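Putative mannose-1-phosphate guanylyl transferase (Thermus thermophilus, PDB 2CU2) probably transfers guanylyl groups from GTP to mannose-1-phosphate, the reaction that makes GDP-mannose. Local coordinates at residues R280-D294 and V297-V311. Numbering follows the deposited sequence.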
loop_
_atom_site.group_PDB
_atom_site.type_symbol
_atom_site.label_atom_id
_atom_site.label_comp_id
_atom_site.label_asym_id
_atom_site.label_seq_id
_atom_site.Cartn_x
_atom_site.Cartn_y
_atom_site.Cartn_z
ATOM N N ARG A 280 -0.717 -5.902 10.267
ATOM C CA ARG A 280 -1.835 -6.836 10.120
ATOM C C ARG A 280 -2.416 -6.873 8.705
ATOM O O ARG A 280 -2.567 -5.838 8.051
ATOM C CB ARG A 280 -2.943 -6.468 11.113
ATOM C CG ARG A 280 -4.237 -7.268 10.970
ATOM C CD ARG A 280 -5.314 -6.755 11.943
ATOM N NE ARG A 280 -6.559 -7.522 11.873
ATOM C CZ ARG A 280 -7.623 -7.305 12.646
ATOM N NH1 ARG A 280 -7.606 -6.338 13.559
ATOM N NH2 ARG A 280 -8.712 -8.055 12.506
ATOM N N HIS A 281 -2.753 -8.073 8.243
ATOM C CA HIS A 281 -3.333 -8.241 6.913
ATOM C C HIS A 281 -4.825 -8.522 6.995
ATOM O O HIS A 281 -5.241 -9.546 7.540
ATOM C CB HIS A 281 -2.685 -9.404 6.168
ATOM C CG HIS A 281 -3.250 -9.623 4.796
ATOM N ND1 HIS A 281 -3.264 -10.857 4.180
ATOM C CD2 HIS A 281 -3.803 -8.757 3.913
ATOM C CE1 HIS A 281 -3.800 -10.740 2.979
ATOM N NE2 HIS A 281 -4.135 -9.475 2.793
ATOM N N VAL A 282 -5.628 -7.615 6.455
ATOM C CA VAL A 282 -7.073 -7.801 6.438
ATOM C C VAL A 282 -7.349 -8.339 5.043
ATOM O O VAL A 282 -7.217 -7.620 4.051
ATOM C CB VAL A 282 -7.817 -6.469 6.652
ATOM C CG1 VAL A 282 -9.309 -6.663 6.422
ATOM C CG2 VAL A 282 -7.568 -5.964 8.071
ATOM N N ALA A 283 -7.714 -9.613 4.969
ATOM C CA ALA A 283 -7.948 -10.227 3.663
ATOM C C ALA A 283 -9.434 -10.547 3.416
ATOM O O ALA A 283 -10.080 -11.284 4.154
ATOM C CB ALA A 283 -7.121 -11.512 3.575
ATOM N N LEU A 284 -9.975 -9.934 2.343
ATOM C CA LEU A 284 -11.373 -10.165 1.980
ATOM C C LEU A 284 -11.504 -10.671 0.537
ATOM O O LEU A 284 -11.296 -9.950 -0.425
ATOM C CB LEU A 284 -12.132 -8.844 2.131
ATOM C CG LEU A 284 -12.418 -8.475 3.589
ATOM C CD1 LEU A 284 -12.489 -6.964 3.804
ATOM C CD2 LEU A 284 -13.745 -9.036 4.098
ATOM N N ASP A 285 -11.825 -11.971 0.397
ATOM C CA ASP A 285 -11.895 -12.537 -0.945
ATOM C C ASP A 285 -10.553 -12.376 -1.662
ATOM O O ASP A 285 -10.473 -11.970 -2.808
ATOM C CB ASP A 285 -12.981 -11.786 -1.721
ATOM C CG ASP A 285 -13.225 -12.491 -3.052
ATOM O OD1 ASP A 285 -13.279 -13.724 -3.044
ATOM O OD2 ASP A 285 -13.314 -11.812 -4.078
ATOM N N THR A 286 -9.473 -12.663 -0.907
ATOM C CA THR A 286 -8.136 -12.526 -1.467
ATOM C C THR A 286 -7.416 -13.872 -1.509
ATOM O O THR A 286 -7.442 -14.645 -0.559
ATOM C CB THR A 286 -7.356 -11.549 -0.586
ATOM O OG1 THR A 286 -7.926 -10.244 -0.707
ATOM C CG2 THR A 286 -5.895 -11.490 -1.031
ATOM N N PHE A 287 -6.761 -14.168 -2.628
ATOM C CA PHE A 287 -6.068 -15.447 -2.780
ATOM C C PHE A 287 -4.687 -15.319 -3.404
ATOM O O PHE A 287 -4.383 -14.332 -4.076
ATOM C CB PHE A 287 -6.914 -16.392 -3.638
ATOM C CG PHE A 287 -8.274 -16.660 -3.073
ATOM C CD1 PHE A 287 -8.475 -17.704 -2.168
ATOM C CD2 PHE A 287 -9.353 -15.842 -3.409
ATOM C CE1 PHE A 287 -9.731 -17.928 -1.602
ATOM C CE2 PHE A 287 -10.616 -16.053 -2.849
ATOM C CZ PHE A 287 -10.805 -17.099 -1.942
ATOM N N GLY A 288 -3.860 -16.336 -3.172
ATOM C CA GLY A 288 -2.514 -16.383 -3.723
ATOM C C GLY A 288 -1.662 -15.127 -3.653
ATOM O O GLY A 288 -0.825 -14.893 -4.526
ATOM N N CYS A 289 -1.843 -14.326 -2.611
ATOM C CA CYS A 289 -1.064 -13.098 -2.483
ATOM C C CYS A 289 0.126 -13.177 -1.532
ATOM O O CYS A 289 0.240 -14.093 -0.721
ATOM C CB CYS A 289 -1.968 -11.946 -2.036
ATOM S SG CYS A 289 -3.088 -11.350 -3.310
ATOM N N VAL A 290 1.019 -12.203 -1.660
ATOM C CA VAL A 290 2.186 -12.094 -0.798
ATOM C C VAL A 290 2.080 -10.691 -0.212
ATOM O O VAL A 290 2.116 -9.700 -0.948
ATOM C CB VAL A 290 3.505 -12.215 -1.589
ATOM C CG1 VAL A 290 4.666 -11.848 -0.697
ATOM C CG2 VAL A 290 3.676 -13.640 -2.116
ATOM N N VAL A 291 1.942 -10.613 1.105
ATOM C CA VAL A 291 1.796 -9.336 1.786
ATOM C C VAL A 291 2.869 -9.066 2.833
ATOM O O VAL A 291 3.140 -9.906 3.693
ATOM C CB VAL A 291 0.431 -9.257 2.507
ATOM C CG1 VAL A 291 0.313 -7.947 3.263
ATOM C CG2 VAL A 291 -0.704 -9.422 1.504
ATOM N N TYR A 292 3.482 -7.893 2.753
ATOM C CA TYR A 292 4.467 -7.498 3.742
ATOM C C TYR A 292 3.969 -6.192 4.348
ATOM O O TYR A 292 3.780 -5.207 3.644
ATOM C CB TYR A 292 5.848 -7.264 3.130
ATOM C CG TYR A 292 6.909 -7.078 4.195
ATOM C CD1 TYR A 292 7.739 -8.138 4.570
ATOM C CD2 TYR A 292 7.026 -5.868 4.893
ATOM C CE1 TYR A 292 8.653 -8.004 5.610
ATOM C CE2 TYR A 292 7.946 -5.724 5.947
ATOM C CZ TYR A 292 8.754 -6.800 6.295
ATOM O OH TYR A 292 9.667 -6.679 7.318
ATOM N N ALA A 293 3.748 -6.197 5.654
ATOM C CA ALA A 293 3.350 -5.012 6.397
ATOM C C ALA A 293 4.246 -4.802 7.618
ATOM O O ALA A 293 4.151 -5.487 8.628
ATOM C CB ALA A 293 1.900 -5.195 6.839
ATOM N N ASP A 294 5.181 -3.847 7.473
ATOM C CA ASP A 294 6.056 -3.529 8.595
ATOM C C ASP A 294 5.264 -3.054 9.819
ATOM O O ASP A 294 5.615 -3.307 10.966
ATOM C CB ASP A 294 7.033 -2.441 8.147
ATOM C CG ASP A 294 6.375 -1.075 8.291
ATOM O OD1 ASP A 294 5.189 -0.973 7.975
ATOM O OD2 ASP A 294 7.046 -0.138 8.716
ATOM N N VAL A 297 -1.823 -1.454 9.060
ATOM C CA VAL A 297 -2.653 -2.508 8.491
ATOM C C VAL A 297 -2.614 -2.494 6.957
ATOM O O VAL A 297 -2.426 -1.464 6.323
ATOM C CB VAL A 297 -4.088 -2.283 8.970
ATOM C CG1 VAL A 297 -5.035 -3.235 8.245
ATOM C CG2 VAL A 297 -4.183 -2.525 10.465
ATOM N N VAL A 298 -2.762 -3.696 6.373
ATOM C CA VAL A 298 -2.828 -3.784 4.921
ATOM C C VAL A 298 -4.089 -4.518 4.466
ATOM O O VAL A 298 -4.329 -5.668 4.807
ATOM C CB VAL A 298 -1.588 -4.524 4.422
ATOM C CG1 VAL A 298 -1.747 -4.858 2.940
ATOM C CG2 VAL A 298 -0.357 -3.656 4.606
ATOM N N ALA A 299 -5.046 -3.867 3.818
ATOM C CA ALA A 299 -6.296 -4.531 3.501
ATOM C C ALA A 299 -6.379 -4.787 2.007
ATOM O O ALA A 299 -6.148 -3.891 1.191
ATOM C CB ALA A 299 -7.482 -3.684 3.958
ATOM N N THR A 300 -6.685 -6.027 1.654
ATOM C CA THR A 300 -6.819 -6.407 0.266
ATOM C C THR A 300 -8.246 -6.907 0.117
ATOM O O THR A 300 -8.760 -7.635 0.969
ATOM C CB THR A 300 -5.794 -7.490 -0.121
ATOM O OG1 THR A 300 -5.989 -8.662 0.681
ATOM C CG2 THR A 300 -4.382 -6.969 0.114
ATOM N N LEU A 301 -8.887 -6.491 -0.966
ATOM C CA LEU A 301 -10.267 -6.841 -1.217
ATOM C C LEU A 301 -10.443 -7.310 -2.659
ATOM O O LEU A 301 -10.207 -6.549 -3.606
ATOM C CB LEU A 301 -11.129 -5.598 -0.940
ATOM C CG LEU A 301 -10.984 -4.725 0.307
ATOM C CD1 LEU A 301 -11.589 -3.374 0.044
ATOM C CD2 LEU A 301 -11.687 -5.381 1.497
ATOM N N GLY A 302 -10.834 -8.571 -2.812
ATOM C CA GLY A 302 -11.078 -9.137 -4.130
ATOM C C GLY A 302 -9.930 -9.158 -5.127
ATOM O O GLY A 302 -10.133 -8.893 -6.313
ATOM N N VAL A 303 -8.725 -9.475 -4.664
ATOM C CA VAL A 303 -7.572 -9.539 -5.555
ATOM C C VAL A 303 -6.838 -10.874 -5.392
ATOM O O VAL A 303 -6.968 -11.543 -4.367
ATOM C CB VAL A 303 -6.578 -8.376 -5.286
ATOM C CG1 VAL A 303 -7.176 -7.052 -5.747
ATOM C CG2 VAL A 303 -6.239 -8.308 -3.814
ATOM N N SER A 304 -6.065 -11.250 -6.404
ATOM C CA SER A 304 -5.319 -12.498 -6.375
ATOM C C SER A 304 -3.958 -12.390 -7.043
ATOM O O SER A 304 -3.772 -11.608 -7.969
ATOM C CB SER A 304 -6.111 -13.600 -7.074
ATOM O OG SER A 304 -7.262 -13.944 -6.333
ATOM N N GLY A 305 -3.018 -13.201 -6.564
ATOM C CA GLY A 305 -1.683 -13.238 -7.124
ATOM C C GLY A 305 -0.879 -11.957 -7.058
ATOM O O GLY A 305 0.032 -11.753 -7.867
ATOM N N LEU A 306 -1.186 -11.099 -6.095
ATOM C CA LEU A 306 -0.458 -9.843 -5.982
ATOM C C LEU A 306 0.538 -9.793 -4.831
ATOM O O LEU A 306 0.424 -10.520 -3.840
ATOM C CB LEU A 306 -1.423 -8.667 -5.805
ATOM C CG LEU A 306 -2.383 -8.226 -6.915
ATOM C CD1 LEU A 306 -3.138 -6.977 -6.444
ATOM C CD2 LEU A 306 -1.608 -7.905 -8.189
ATOM N N VAL A 307 1.530 -8.927 -4.992
ATOM C CA VAL A 307 2.501 -8.673 -3.952
ATOM C C VAL A 307 2.144 -7.260 -3.511
ATOM O O VAL A 307 2.079 -6.348 -4.330
ATOM C CB VAL A 307 3.965 -8.645 -4.469
ATOM C CG1 VAL A 307 4.866 -7.979 -3.411
ATOM C CG2 VAL A 307 4.459 -10.058 -4.762
ATOM N N VAL A 308 1.869 -7.086 -2.227
ATOM C CA VAL A 308 1.570 -5.768 -1.686
ATOM C C VAL A 308 2.562 -5.656 -0.536
ATOM O O VAL A 308 2.464 -6.404 0.438
ATOM C CB VAL A 308 0.138 -5.679 -1.133
ATOM C CG1 VAL A 308 -0.163 -4.236 -0.703
ATOM C CG2 VAL A 308 -0.858 -6.141 -2.184
ATOM N N ALA A 309 3.530 -4.749 -0.660
ATOM C CA ALA A 309 4.555 -4.588 0.365
ATOM C C ALA A 309 4.630 -3.161 0.873
ATOM O O ALA A 309 4.886 -2.229 0.107
ATOM C CB ALA A 309 5.920 -5.019 -0.184
ATOM N N LYS A 310 4.418 -3.004 2.176
ATOM C CA LYS A 310 4.422 -1.687 2.800
ATOM C C LYS A 310 5.508 -1.580 3.872
ATOM O O LYS A 310 5.552 -2.345 4.826
ATOM C CB LYS A 310 3.047 -1.452 3.425
ATOM C CG LYS A 310 2.984 -0.141 4.214
ATOM C CD LYS A 310 2.447 -0.343 5.632
ATOM C CE LYS A 310 2.512 0.936 6.472
ATOM N NZ LYS A 310 3.898 1.207 6.851
ATOM N N VAL A 311 6.394 -0.608 3.708
ATOM C CA VAL A 311 7.446 -0.350 4.685
ATOM C C VAL A 311 7.518 1.165 4.830
ATOM O O VAL A 311 7.806 1.879 3.867
ATOM C CB VAL A 311 8.816 -0.894 4.228
ATOM C CG1 VAL A 311 9.878 -0.579 5.300
ATOM C CG2 VAL A 311 8.731 -2.401 3.991
#
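Thr300 OG1, on strand 297-301, sits between two polar partners. It is hydrogen-bonded to His281 NE2 at 2.9 Å and to Thr286 OG1, also at 2.9 Å. The Thr300 hydroxyl lies between its own backbone N and carbonyl carbon (chi1 60°), which turns it inward to both. His281 reaches it with the ring edge, and the imidazole also sets its CD2 3.3 Å from Val298 O, near the ring plane. Val291 CG2 lies over one face of this ring, toward the rim. The one hydrogen bond to Thr300 and the methyl on its face should limit rotation of the imidazole. At loop 285-289, Leu306 N donates to Cys289 SG at 3.4 Å. Cys289 SG lies beside its own backbone N (chi1 -73°), on the side of the 303-306 backbone.

The two segments are successive coils of a left-handed parallel beta-helix, in line with the family assignment. Strand 280-284 pairs in parallel with 297-301, and 290-293 with 306-311. The sheet of 297-301 continues into a strand of the second subunit.

Between the two strand layers, Val298 fills the interior. Its CG1 meets Val291 CG1 at 3.7 Å, the two side chains sliding past each other in opposite directions. Its CG2 meets Ala293 CB at 3.5 Å. At the far end, Lys310 NZ forms a salt bridge with Asp294 OD1 at 2.8 Å, on the syn side and 26° out of the carboxylate plane. Bends in the lysine chain bring the amine back across the strands. Lys310 NZ also bonds Gly312 O and pairs with Asp313 of the second subunit. An alanine in place of Asp294 would probably leave Lys310 with less charge compensation and its amine freer to turn. Tyr292 points its ring past Val311 CG2, and its OH bonds Pro30 O.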